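Local coordinates for disease resistance protein RRS1 (Arabidopsis thaliana, PDB 7P8K), which acts as a plant disease resistance protein and transcription factor that recognises the W box, the chain here being its WRKY DNA-binding domain, at residues R23-K28 / R37-C42; K51-V56 / T69-H74. All coordinates share one frame; numbering follows the deposited sequence.

In the fold
Contacts 1 and 2 are successive antiparallel hairpins of one four-stranded WRKY sheet, their centres about 10 Å apart. The inner strands 37-42 and 53-58 join them, with Tyr40 O 2.9 Å from Lys54 N in a probable hydrogen bond. Contact 1 is partly buried, five of its eleven touching residues being buried; contact 2, with one buried and six exposed, belongs to the surface. The chemistry follows: contact 1 adds aromatic packing, a beta bulge and a basic face covered by the bound avirulence protein, whereas contact 2 relies largely on backbone bonds and runs on into the zinc site. Cys42 of contact 1 and His74 of contact 2 share that zinc ion.

Contact 1. Residues R23-K28 / R37-C42; sequences RKYGQK and RGYYRC. With ZN (zinc ion), chain C.
Tyr25 and Tyr39 form the closely packed middle of this contact. CB of Tyr39 lies over one face of the Tyr25 ring, 3.9 Å from its centroid and displaced toward the rim, a CH-pi contact. The Tyr25 torsion (chi1 68°) sets CG between the backbone N and the carbonyl carbon, and this swings the ring across the neighbouring strand, where the backbone N of Arg41 meets its edge. Beneath the ring the pairing slips by one residue: Tyr39 O accepts from Tyr25 N at 2.9 Å. The same oxygen takes a longer bond from Gly26 N, at 3.3 Å, while Tyr39 N returns one to Gly26 O. Two successive residues opposite one are a classic beta bulge, here placed inside the RKYGQK part of the family's WRKYGQK signature, the strand with which WRKY domains enter the DNA major groove. Regular pairing resumes on both sides, through Arg23 with Arg41 and Lys28 with Arg37.

The face bearing Lys24, Gln27 and Tyr40 is the solvent side, with Lys24 and Gln27 exposed and Tyr40 partly exposed. CG of Lys24 sits over the Tyr40 ring, 4.2 Å from the centroid, and the extended lysine chain carries NZ on to Gln27 OE1 in a weak bond. The opposite face, with Lys28, Arg37, Tyr39 and Arg41, is the one the avirulence protein covers. There Arg37 NH2 donates to Tyr39 OH at 2.7 Å, with the hydroxyl tilted 23° from the guanidinium plane. Tyr39 OH also bonds to Glu44 of the avirulence protein chain, and Lys28 NZ to Thr60 of that chain. Toward the zinc end, CB of Arg23 covers one face of the Arg41 guanidinium, 3.5 Å from NH1, while Arg41 NH2 makes a salt bridge to Asp33 of the avirulence protein chain.

Contact 2. Residues K51-V56 / T69-H74; sequences KATKQV and TYLSEH. With ZN (zinc ion), chain C.
The methyl of Ala52 sits almost exactly over the centre of the His74 imidazole, CB being 3.5 Å from the ring centroid and only 9° off the ring normal. This CH-pi contact covers one face of a ring whose ND1 is bound to the zinc ion; Cys42, Cys50 and His76 complete the Cys2-His2 site characteristic of the WRKY fold. Farther along, the chains pair as an antiparallel hairpin. Thr53 N donates to Leu71 O at 2.9 Å nearly in line with the C=O bond, and the return bond from Leu71 N reaches Thr53 O from 36° out of the carbonyl plane. Thr53 OG1 adds a weak bond to Leu71 O. Gln55 and Thr69 form the next hydrogen-bonded pair, with Gln55 N 2.7 Å from Thr69 O. Between these pairs, Lys54 and Tyr70 run side by side on the other face. Lys54 NZ makes a salt bridge to Asp18, and Tyr70 OH is hydrogen-bonded to the same carboxylate. The zinc bond at ND1, the Ala52 methyl over one face and the stacked Trp20 ring probably restrict how the imidazole can turn, and Asp18 probably offsets the lysine charge beside the phenol.

Contact 1. Residues R23-K28 / R37-C42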
loop_
_atom_site.group_PDB
_atom_site.type_symbol
_atom_site.label_atom_id
_atom_site.label_comp_id
_atom_site.label_asym_id
_atom_site.label_seq_id
_atom_site.Cartn_x
_atom_site.Cartn_y
_atom_site.Cartn_z
ATOM N N ARG A 23 -0.368 9.469 -2.946
ATOM C CA ARG A 23 0.990 9.195 -2.412
ATOM C C ARG A 23 1.152 7.675 -2.305
ATOM O O ARG A 23 0.357 7.046 -1.592
ATOM C CB ARG A 23 1.208 9.954 -1.098
ATOM C CG ARG A 23 1.513 11.435 -1.296
ATOM C CD ARG A 23 2.208 12.117 -0.126
ATOM N NE ARG A 23 3.372 11.369 0.346
ATOM C CZ ARG A 23 4.578 11.366 -0.221
ATOM N NH1 ARG A 23 5.547 10.635 0.306
ATOM N NH2 ARG A 23 4.816 12.089 -1.304
ATOM N N LYS A 24 2.115 7.120 -3.046
ATOM C CA LYS A 24 2.426 5.669 -3.084
ATOM C C LYS A 24 2.911 5.231 -1.702
ATOM O O LYS A 24 3.931 5.750 -1.266
ATOM C CB LYS A 24 3.508 5.385 -4.129
ATOM C CG LYS A 24 3.749 3.912 -4.425
ATOM C CD LYS A 24 4.903 3.672 -5.368
ATOM C CE LYS A 24 4.745 2.394 -6.165
ATOM N NZ LYS A 24 6.044 1.900 -6.678
ATOM N N TYR A 25 2.210 4.304 -1.053
ATOM C CA TYR A 25 2.576 3.799 0.295
ATOM C C TYR A 25 3.234 2.418 0.191
ATOM O O TYR A 25 3.834 2.000 1.196
ATOM C CB TYR A 25 1.370 3.837 1.237
ATOM C CG TYR A 25 0.243 2.886 0.931
ATOM C CD1 TYR A 25 -0.794 3.240 0.082
ATOM C CD2 TYR A 25 0.185 1.644 1.537
ATOM C CE1 TYR A 25 -1.848 2.378 -0.174
ATOM C CE2 TYR A 25 -0.854 0.768 1.282
ATOM C CZ TYR A 25 -1.880 1.134 0.428
ATOM O OH TYR A 25 -2.907 0.265 0.171
ATOM N N GLY A 26 3.164 1.744 -0.963
ATOM C CA GLY A 26 3.873 0.466 -1.168
ATOM C C GLY A 26 3.684 -0.132 -2.553
ATOM O O GLY A 26 2.876 0.399 -3.341
ATOM N N GLN A 27 4.429 -1.206 -2.833
ATOM C CA GLN A 27 4.336 -2.015 -4.077
ATOM C C GLN A 27 4.546 -3.500 -3.752
ATOM O O GLN A 27 5.275 -3.812 -2.793
ATOM C CB GLN A 27 5.396 -1.566 -5.079
ATOM C CG GLN A 27 6.815 -1.691 -4.542
ATOM C CD GLN A 27 7.872 -1.287 -5.538
ATOM O OE1 GLN A 27 7.586 -0.857 -6.655
ATOM N NE2 GLN A 27 9.121 -1.431 -5.131
ATOM N N LYS A 28 3.956 -4.386 -4.553
ATOM C CA LYS A 28 4.104 -5.858 -4.424
ATOM C C LYS A 28 4.686 -6.418 -5.724
ATOM O O LYS A 28 4.177 -6.067 -6.793
ATOM C CB LYS A 28 2.743 -6.499 -4.119
ATOM C CG LYS A 28 2.764 -8.000 -3.862
ATOM C CD LYS A 28 1.380 -8.602 -3.790
ATOM C CE LYS A 28 1.348 -9.868 -2.965
ATOM N NZ LYS A 28 0.227 -10.747 -3.364
ATOM N N ARG A 37 2.872 -4.165 -8.637
ATOM C CA ARG A 37 1.608 -3.441 -8.363
ATOM C C ARG A 37 1.922 -2.296 -7.398
ATOM O O ARG A 37 2.612 -2.545 -6.392
ATOM C CB ARG A 37 0.557 -4.384 -7.774
ATOM C CG ARG A 37 -0.809 -3.746 -7.564
ATOM C CD ARG A 37 -1.748 -4.674 -6.816
ATOM N NE ARG A 37 -1.827 -5.975 -7.470
ATOM C CZ ARG A 37 -1.929 -7.144 -6.843
ATOM N NH1 ARG A 37 -1.976 -8.264 -7.542
ATOM N NH2 ARG A 37 -1.961 -7.197 -5.523
ATOM N N GLY A 38 1.449 -1.094 -7.727
ATOM C CA GLY A 38 1.565 0.116 -6.893
ATOM C C GLY A 38 0.345 0.293 -6.007
ATOM O O GLY A 38 -0.798 0.193 -6.522
ATOM N N TYR A 39 0.575 0.524 -4.715
ATOM C CA TYR A 39 -0.478 0.775 -3.709
ATOM C C TYR A 39 -0.416 2.253 -3.345
ATOM O O TYR A 39 0.632 2.679 -2.816
ATOM C CB TYR A 39 -0.297 -0.139 -2.499
ATOM C CG TYR A 39 -0.453 -1.610 -2.789
ATOM C CD1 TYR A 39 0.488 -2.296 -3.538
ATOM C CD2 TYR A 39 -1.530 -2.328 -2.289
ATOM C CE1 TYR A 39 0.359 -3.652 -3.791
ATOM C CE2 TYR A 39 -1.675 -3.686 -2.532
ATOM C CZ TYR A 39 -0.719 -4.354 -3.276
ATOM O OH TYR A 39 -0.846 -5.693 -3.517
ATOM N N TYR A 40 -1.492 2.992 -3.644
ATOM C CA TYR A 40 -1.596 4.470 -3.510
ATOM C C TYR A 40 -2.758 4.836 -2.579
ATOM O O TYR A 40 -3.848 4.216 -2.704
ATOM C CB TYR A 40 -1.810 5.114 -4.883
ATOM C CG TYR A 40 -0.691 4.905 -5.874
ATOM C CD1 TYR A 40 -0.629 3.751 -6.638
ATOM C CD2 TYR A 40 0.303 5.857 -6.057
ATOM C CE1 TYR A 40 0.388 3.543 -7.553
ATOM C CE2 TYR A 40 1.324 5.670 -6.978
ATOM C CZ TYR A 40 1.367 4.508 -7.727
ATOM O OH TYR A 40 2.365 4.292 -8.634
ATOM N N ARG A 41 -2.528 5.823 -1.700
ATOM C CA ARG A 41 -3.544 6.424 -0.789
ATOM C C ARG A 41 -3.674 7.920 -1.085
ATOM O O ARG A 41 -2.702 8.513 -1.559
ATOM C CB ARG A 41 -3.195 6.189 0.686
ATOM C CG ARG A 41 -1.792 6.602 1.102
ATOM C CD ARG A 41 -1.643 8.078 1.407
ATOM N NE ARG A 41 -0.565 8.311 2.358
ATOM C CZ ARG A 41 0.020 9.482 2.586
ATOM N NH1 ARG A 41 -0.359 10.567 1.931
ATOM N NH2 ARG A 41 0.995 9.565 3.473
ATOM N N CYS A 42 -4.840 8.507 -0.811
ATOM C CA CYS A 42 -5.141 9.925 -1.144
ATOM C C CYS A 42 -4.121 10.825 -0.441
ATOM O O CYS A 42 -3.786 10.552 0.734
ATOM C CB CYS A 42 -6.564 10.318 -0.761
ATOM S SG CYS A 42 -7.010 11.985 -1.314
HETATM ZN ZN ZN C . -9.149 11.755 -1.275
HETATM O O HOH W 1 -1.079 -10.934 -5.701
#

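Contact 2. Residues K51-V56 / T69-H74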
loop_
_atom_site.group_PDB
_atom_site.type_symbol
_atom_site.label_atom_id
_atom_site.label_comp_id
_atom_site.label_asym_id
_atom_site.label_seq_id
_atom_site.Cartn_x
_atom_site.Cartn_y
_atom_site.Cartn_z
ATOM N N LYS A 51 -10.171 8.145 3.069
ATOM C CA LYS A 51 -10.021 6.666 3.159
ATOM C C LYS A 51 -9.569 6.103 1.809
ATOM O O LYS A 51 -9.037 4.985 1.794
ATOM C CB LYS A 51 -11.355 6.002 3.520
ATOM C CG LYS A 51 -11.741 6.004 4.992
ATOM C CD LYS A 51 -13.242 5.819 5.215
ATOM C CE LYS A 51 -13.859 4.661 4.449
ATOM N NZ LYS A 51 -15.336 4.634 4.589
ATOM N N ALA A 52 -9.796 6.853 0.726
ATOM C CA ALA A 52 -9.666 6.406 -0.679
ATOM C C ALA A 52 -8.268 5.837 -0.926
ATOM O O ALA A 52 -7.288 6.405 -0.404
ATOM C CB ALA A 52 -9.955 7.556 -1.613
ATOM N N THR A 53 -8.198 4.757 -1.706
ATOM C CA THR A 53 -6.951 4.100 -2.172
ATOM C C THR A 53 -7.165 3.567 -3.590
ATOM O O THR A 53 -8.327 3.432 -4.008
ATOM C CB THR A 53 -6.530 2.971 -1.224
ATOM O OG1 THR A 53 -7.674 2.140 -1.025
ATOM C CG2 THR A 53 -6.014 3.475 0.106
ATOM N N LYS A 54 -6.078 3.288 -4.306
ATOM C CA LYS A 54 -6.135 2.665 -5.653
ATOM C C LYS A 54 -4.915 1.768 -5.830
ATOM O O LYS A 54 -3.857 2.081 -5.265
ATOM C CB LYS A 54 -6.239 3.731 -6.750
ATOM C CG LYS A 54 -4.977 4.529 -7.069
ATOM C CD LYS A 54 -5.053 5.236 -8.420
ATOM C CE LYS A 54 -3.842 6.088 -8.735
ATOM N NZ LYS A 54 -4.008 6.828 -10.010
ATOM N N GLN A 55 -5.076 0.689 -6.583
ATOM C CA GLN A 55 -3.976 -0.243 -6.934
ATOM C C GLN A 55 -3.789 -0.213 -8.449
ATOM O O GLN A 55 -4.791 -0.356 -9.177
ATOM C CB GLN A 55 -4.287 -1.640 -6.412
ATOM C CG GLN A 55 -4.187 -1.733 -4.902
ATOM C CD GLN A 55 -4.520 -3.116 -4.405
ATOM O OE1 GLN A 55 -4.664 -4.062 -5.174
ATOM N NE2 GLN A 55 -4.654 -3.243 -3.099
ATOM N N VAL A 56 -2.549 -0.013 -8.887
ATOM C CA VAL A 56 -2.190 0.244 -10.307
ATOM C C VAL A 56 -1.272 -0.884 -10.771
ATOM O O VAL A 56 -0.278 -1.142 -10.082
ATOM C CB VAL A 56 -1.521 1.623 -10.461
ATOM C CG1 VAL A 56 -1.379 2.012 -11.926
ATOM C CG2 VAL A 56 -2.268 2.699 -9.687
ATOM N N THR A 69 -7.483 -0.628 -9.663
ATOM C CA THR A 69 -8.550 -0.957 -8.686
ATOM C C THR A 69 -8.670 0.216 -7.707
ATOM O O THR A 69 -7.691 0.478 -6.985
ATOM C CB THR A 69 -8.251 -2.293 -7.992
ATOM O OG1 THR A 69 -8.644 -3.349 -8.871
ATOM C CG2 THR A 69 -8.966 -2.436 -6.666
ATOM N N TYR A 70 -9.814 0.901 -7.701
ATOM C CA TYR A 70 -10.154 1.955 -6.709
ATOM C C TYR A 70 -10.943 1.328 -5.552
ATOM O O TYR A 70 -11.948 0.649 -5.819
ATOM C CB TYR A 70 -10.966 3.073 -7.367
ATOM C CG TYR A 70 -10.224 3.864 -8.413
ATOM C CD1 TYR A 70 -9.340 4.866 -8.053
ATOM C CD2 TYR A 70 -10.420 3.623 -9.762
ATOM C CE1 TYR A 70 -8.656 5.601 -9.008
ATOM C CE2 TYR A 70 -9.750 4.355 -10.730
ATOM C CZ TYR A 70 -8.860 5.344 -10.351
ATOM O OH TYR A 70 -8.189 6.057 -11.300
ATOM N N LEU A 71 -10.489 1.535 -4.314
ATOM C CA LEU A 71 -11.238 1.183 -3.078
ATOM C C LEU A 71 -11.588 2.481 -2.342
ATOM O O LEU A 71 -10.644 3.237 -2.041
ATOM C CB LEU A 71 -10.391 0.267 -2.185
ATOM C CG LEU A 71 -9.832 -0.993 -2.848
ATOM C CD1 LEU A 71 -8.401 -0.778 -3.349
ATOM C CD2 LEU A 71 -9.885 -2.174 -1.881
ATOM N N SER A 72 -12.885 2.712 -2.095
ATOM C CA SER A 72 -13.472 3.803 -1.262
ATOM C C SER A 72 -13.503 5.130 -2.023
ATOM O O SER A 72 -12.515 5.471 -2.661
ATOM C CB SER A 72 -12.750 3.958 0.046
ATOM O OG SER A 72 -12.788 2.741 0.772
ATOM N N GLU A 73 -14.605 5.869 -1.914
ATOM C CA GLU A 73 -14.760 7.220 -2.507
ATOM C C GLU A 73 -14.026 8.227 -1.611
ATOM O O GLU A 73 -13.773 7.898 -0.431
ATOM C CB GLU A 73 -16.248 7.541 -2.659
ATOM C CG GLU A 73 -16.580 8.262 -3.951
ATOM C CD GLU A 73 -17.904 7.833 -4.554
ATOM O OE1 GLU A 73 -17.884 7.065 -5.548
ATOM O OE2 GLU A 73 -18.950 8.255 -4.024
ATOM N N HIS A 74 -13.684 9.401 -2.152
ATOM C CA HIS A 74 -12.989 10.491 -1.414
ATOM C C HIS A 74 -14.005 11.261 -0.569
ATOM O O HIS A 74 -15.159 11.362 -1.007
ATOM C CB HIS A 74 -12.269 11.444 -2.373
ATOM C CG HIS A 74 -11.133 10.818 -3.106
ATOM N ND1 HIS A 74 -9.825 10.970 -2.702
ATOM C CD2 HIS A 74 -11.103 10.062 -4.222
ATOM C CE1 HIS A 74 -9.038 10.317 -3.533
ATOM N NE2 HIS A 74 -9.798 9.754 -4.473
HETATM ZN ZN ZN C . -9.149 11.755 -1.275
#